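Local structure of 2-nitropropane dioxygenase (Streptomyces ansochromogenes, 3BW4) at residues P249-R254 / Q315-Y320. The protein probably uses FMN and molecular oxygen for the oxidative denitrification of alkyl nitronates such as propionate 3-nitronate, perhaps as detoxification. The protein carries 1 engineered substitution. Residues are numbered along the deposited sequence; the frame is centred on the assembly and turned at random.
Sequences PGPHKR and QGMALY. Engineered in segment 315-320: Tyr320 (natural residue Trp). With FMN (flavin mononucleotide), chain B.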
ATOM      1  N   PRO A 249     -10.659   1.918 -24.192  1.00 23.87           N
ATOM      2  CA  PRO A 249     -11.768   1.154 -24.775  1.00 24.59           C
ATOM      3  C   PRO A 249     -12.986   1.088 -23.854  1.00 24.56           C
ATOM      4  O   PRO A 249     -12.845   1.096 -22.632  1.00 23.35           O
ATOM      5  CB  PRO A 249     -11.156  -0.226 -24.995  1.00 24.67           C
ATOM      6  CG  PRO A 249      -9.702   0.077 -25.222  1.00 25.38           C
ATOM      7  CD  PRO A 249      -9.426   1.111 -24.162  1.00 24.18           C
ATOM      8  N   GLY A 250     -14.174   1.021 -24.449  1.00 23.31           N
ATOM      9  CA  GLY A 250     -15.395   0.935 -23.669  1.00 22.74           C
ATOM     10  C   GLY A 250     -15.385  -0.216 -22.674  1.00 23.21           C
ATOM     11  O   GLY A 250     -15.816  -0.039 -21.538  1.00 23.30           O
ATOM     12  N   PRO A 251     -14.915  -1.415 -23.071  1.00 23.13           N
ATOM     13  CA  PRO A 251     -14.873  -2.571 -22.163  1.00 24.21           C
ATOM     14  C   PRO A 251     -13.971  -2.303 -20.957  1.00 24.70           C
ATOM     15  O   PRO A 251     -14.187  -2.834 -19.861  1.00 22.94           O
ATOM     16  CB  PRO A 251     -14.309  -3.688 -23.045  1.00 22.15           C
ATOM     17  CG  PRO A 251     -14.763  -3.311 -24.408  1.00 23.41           C
ATOM     18  CD  PRO A 251     -14.541  -1.814 -24.438  1.00 21.58           C
ATOM     19  N   HIS A 252     -12.954  -1.474 -21.176  1.00 22.82           N
ATOM     20  CA  HIS A 252     -12.005  -1.132 -20.129  1.00 22.92           C
ATOM     21  C   HIS A 252     -12.637  -0.175 -19.123  1.00 23.55           C
ATOM     22  O   HIS A 252     -12.563  -0.399 -17.915  1.00 24.21           O
ATOM     23  CB  HIS A 252     -10.754  -0.515 -20.762  1.00 22.53           C
ATOM     24  CG  HIS A 252      -9.592  -0.404 -19.827  1.00 23.25           C
ATOM     25  ND1 HIS A 252      -8.306  -0.179 -20.268  1.00 21.08           N
ATOM     26  CD2 HIS A 252      -9.521  -0.466 -18.475  1.00 22.84           C
ATOM     27  CE1 HIS A 252      -7.493  -0.108 -19.231  1.00 23.24           C
ATOM     28  NE2 HIS A 252      -8.205  -0.277 -18.131  1.00 22.94           N
ATOM     29  N   LYS A 253     -13.265   0.887 -19.619  1.00 23.29           N
ATOM     30  CA  LYS A 253     -13.914   1.855 -18.743  1.00 22.72           C
ATOM     31  C   LYS A 253     -15.028   1.190 -17.943  1.00 22.78           C
ATOM     32  O   LYS A 253     -15.234   1.515 -16.779  1.00 24.13           O
ATOM     33  CB  LYS A 253     -14.509   3.016 -19.548  1.00 22.16           C
ATOM     34  CG  LYS A 253     -13.503   3.912 -20.256  1.00 23.19           C
ATOM     35  CD  LYS A 253     -14.217   5.080 -20.940  1.00 23.73           C
ATOM     36  CE  LYS A 253     -13.225   6.068 -21.538  1.00 24.26           C
ATOM     37  NZ  LYS A 253     -13.903   7.193 -22.245  1.00 25.79           N
ATOM     38  N   ARG A 254     -15.746   0.260 -18.569  1.00 23.38           N
ATOM     39  CA  ARG A 254     -16.844  -0.430 -17.900  1.00 22.82           C
ATOM     40  C   ARG A 254     -16.356  -1.366 -16.795  1.00 24.59           C
ATOM     41  O   ARG A 254     -16.962  -1.450 -15.729  1.00 23.27           O
ATOM     42  CB  ARG A 254     -17.676  -1.224 -18.922  1.00 22.96           C
ATOM     43  CG  ARG A 254     -18.447  -0.352 -19.927  1.00 24.16           C
ATOM     44  CD  ARG A 254     -19.444  -1.164 -20.759  1.00 21.87           C
ATOM     45  NE  ARG A 254     -18.835  -1.896 -21.871  1.00 23.72           N
ATOM     46  CZ  ARG A 254     -18.539  -1.356 -23.052  1.00 24.58           C
ATOM     47  NH1 ARG A 254     -18.790  -0.072 -23.283  1.00 25.93           N
ATOM     48  NH2 ARG A 254     -18.011  -2.103 -24.012  1.00 23.25           N
ATOM     49  N   GLN A 315     -12.078  -9.868 -20.866  1.00 23.95           N
ATOM     50  CA  GLN A 315     -11.313 -10.960 -20.261  1.00 22.88           C
ATOM     51  C   GLN A 315      -9.961 -11.192 -20.930  1.00 23.32           C
ATOM     52  O   GLN A 315      -9.103 -11.888 -20.379  1.00 22.10           O
ATOM     53  CB  GLN A 315     -12.116 -12.263 -20.313  1.00 23.21           C
ATOM     54  CG  GLN A 315     -13.455 -12.219 -19.603  1.00 23.19           C
ATOM     55  CD  GLN A 315     -13.324 -11.905 -18.127  1.00 26.45           C
ATOM     56  OE1 GLN A 315     -12.347 -12.283 -17.480  1.00 24.85           O
ATOM     57  NE2 GLN A 315     -14.316 -11.216 -17.584  1.00 28.81           N
ATOM     58  N   GLY A 316      -9.768 -10.616 -22.113  1.00 22.45           N
ATOM     59  CA  GLY A 316      -8.512 -10.805 -22.822  1.00 21.23           C
ATOM     60  C   GLY A 316      -7.715  -9.530 -23.006  1.00 22.35           C
ATOM     61  O   GLY A 316      -6.722  -9.506 -23.734  1.00 21.48           O
ATOM     62  N   MET A 317      -8.142  -8.468 -22.333  1.00 22.54           N
ATOM     63  CA  MET A 317      -7.475  -7.175 -22.430  1.00 22.83           C
ATOM     64  C   MET A 317      -6.640  -6.861 -21.193  1.00 22.62           C
ATOM     65  O   MET A 317      -6.828  -7.466 -20.139  1.00 21.52           O
ATOM     66  CB  MET A 317      -8.520  -6.075 -22.622  1.00 23.58           C
ATOM     67  CG  MET A 317      -9.340  -6.207 -23.892  1.00 25.41           C
ATOM     68  SD  MET A 317     -10.778  -5.118 -23.886  1.00 30.99           S
ATOM     69  CE  MET A 317      -9.994  -3.530 -23.627  1.00 29.04           C
ATOM     70  N   ALA A 318      -5.715  -5.915 -21.330  1.00 21.94           N
ATOM     71  CA  ALA A 318      -4.877  -5.497 -20.208  1.00 23.06           C
ATOM     72  C   ALA A 318      -5.618  -4.363 -19.505  1.00 22.82           C
ATOM     73  O   ALA A 318      -5.425  -3.189 -19.819  1.00 23.25           O
ATOM     74  CB  ALA A 318      -3.523  -5.013 -20.708  1.00 22.37           C
ATOM     75  N   LEU A 319      -6.466  -4.729 -18.550  1.00 21.95           N
ATOM     76  CA  LEU A 319      -7.277  -3.766 -17.812  1.00 20.56           C
ATOM     77  C   LEU A 319      -6.506  -3.041 -16.701  1.00 20.47           C
ATOM     78  O   LEU A 319      -6.806  -3.210 -15.519  1.00 21.30           O
ATOM     79  CB  LEU A 319      -8.498  -4.495 -17.229  1.00 21.68           C
ATOM     80  CG  LEU A 319      -9.336  -5.313 -18.230  1.00 23.03           C
ATOM     81  CD1 LEU A 319     -10.449  -6.059 -17.510  1.00 22.84           C
ATOM     82  CD2 LEU A 319      -9.928  -4.389 -19.278  1.00 20.86           C
ATOM     83  N   TYR A 320      -5.519  -2.230 -17.077  1.00 18.56           N
ATOM     84  CA  TYR A 320      -4.725  -1.498 -16.086  1.00 18.95           C
ATOM     85  C   TYR A 320      -5.630  -0.623 -15.212  1.00 17.52           C
ATOM     86  O   TYR A 320      -6.502   0.090 -15.716  1.00 16.49           O
ATOM     87  CB  TYR A 320      -3.676  -0.623 -16.780  1.00 18.44           C
ATOM     88  CG  TYR A 320      -2.719  -1.396 -17.656  1.00 19.27           C
ATOM     89  CD1 TYR A 320      -2.493  -1.013 -18.978  1.00 21.40           C
ATOM     90  CD2 TYR A 320      -2.057  -2.520 -17.174  1.00 18.23           C
ATOM     91  CE1 TYR A 320      -1.633  -1.741 -19.800  1.00 22.98           C
ATOM     92  CE2 TYR A 320      -1.200  -3.252 -17.978  1.00 20.23           C
ATOM     93  CZ  TYR A 320      -0.993  -2.864 -19.290  1.00 22.61           C
ATOM     94  OH  TYR A 320      -0.184  -3.619 -20.098  1.00 22.69           O
TER
HETATM   95  N1  FMN B 370       2.859   5.830 -16.267  1.00 20.91           N
HETATM   96  C2  FMN B 370       3.832   6.262 -17.172  1.00 23.65           C
HETATM   97  O2  FMN B 370       4.827   6.855 -16.758  1.00 25.33           O
HETATM   98  N3  FMN B 370       3.684   6.036 -18.533  1.00 23.60           N
HETATM   99  C4  FMN B 370       2.579   5.383 -19.063  1.00 23.67           C
HETATM  100  O4  FMN B 370       2.481   5.205 -20.291  1.00 23.04           O
HETATM  101  C4A FMN B 370       1.576   4.945 -18.157  1.00 22.46           C
HETATM  102  N5  FMN B 370       0.431   4.302 -18.620  1.00 23.56           N
HETATM  103  C5A FMN B 370      -0.583   3.894 -17.751  1.00 21.74           C
HETATM  104  C6  FMN B 370      -1.741   3.264 -18.275  1.00 21.10           C
HETATM  105  C7  FMN B 370      -2.827   2.830 -17.433  1.00 19.98           C
HETATM  106  C7M FMN B 370      -4.210   2.935 -18.109  1.00 18.99           C
HETATM  107  C8  FMN B 370      -2.667   3.121 -16.027  1.00 19.30           C
HETATM  108  C8M FMN B 370      -3.848   3.410 -15.099  1.00 15.41           C
HETATM  109  C9  FMN B 370      -1.492   3.731 -15.481  1.00 18.44           C
HETATM  110  C9A FMN B 370      -0.442   4.124 -16.344  1.00 19.99           C
HETATM  111  N10 FMN B 370       0.735   4.756 -15.857  1.00 21.15           N
HETATM  112  C10 FMN B 370       1.738   5.179 -16.752  1.00 20.19           C
HETATM  113  C1' FMN B 370       1.017   4.833 -14.350  1.00 19.32           C
HETATM  114  C2' FMN B 370       0.633   6.260 -13.880  1.00 18.18           C
HETATM  115  O2' FMN B 370       1.734   7.125 -14.115  1.00 16.97           O
HETATM  116  C3' FMN B 370       0.311   6.331 -12.343  1.00 18.16           C
HETATM  117  O3' FMN B 370       1.466   5.851 -11.653  1.00 18.34           O
HETATM  118  C4' FMN B 370      -0.882   5.477 -11.902  1.00 17.31           C
HETATM  119  O4' FMN B 370      -1.951   5.680 -12.826  1.00 17.41           O
HETATM  120  C5' FMN B 370      -1.338   5.897 -10.479  1.00 17.85           C
HETATM  121  O5' FMN B 370      -2.459   5.111 -10.018  1.00 15.40           O
HETATM  122  P   FMN B 370      -4.053   5.383 -10.265  1.00 19.74           P
HETATM  123  O1P FMN B 370      -3.838   4.717 -11.588  1.00 19.09           O
HETATM  124  O2P FMN B 370      -3.691   6.809  -9.972  1.00 18.85           O
HETATM  125  O3P FMN B 370      -4.214   4.449  -9.066  1.00 18.52           O
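At the dimethylbenzene end of the flavin in this TIM-barrel flavoprotein, the first turn of helix 250-255 packs on the loop 315-320, with His252 against Leu319 and Tyr320. The imidazole NE2 of His252 donates a hydrogen bond of 3.0 Å to Tyr320 O, with an N-H...O angle of 157°. The oxygen lies almost in the ring plane, while the donor is tilted 24° from the carbonyl plane. One face of the same ring receives Leu319 CA in a CH-pi contact, 4.0 Å from the centroid, and Leu319 CD2 also reaches His252 CD2. Holding CG anti to the backbone N (chi1 -167°) carries the ring off the helix toward the loop. Met317 closes the other end: its flexible thioether, bent near its end, lays CE 3.8 Å from Pro249 CB and SD 3.9 Å from Pro251 CB. Proline suits both places, since neither the N-cap nor the first turn need give an amide hydrogen to the helix, and each ring is rigid and apolar. Replacing His252 by a leucine would probably leave Tyr320 O without this donor and the backbone beside the flavin less firmly fixed. Engineered Tyr320, a tryptophan in nature, sets CB 3.6 Å from FMN C7, and its ring meets His179. Two successive inverse gamma turns, centred on Ala318 and Leu319 and closed by weak backbone hydrogen bonds, lead the loop into the FMN pocket of this nitronate monooxygenase.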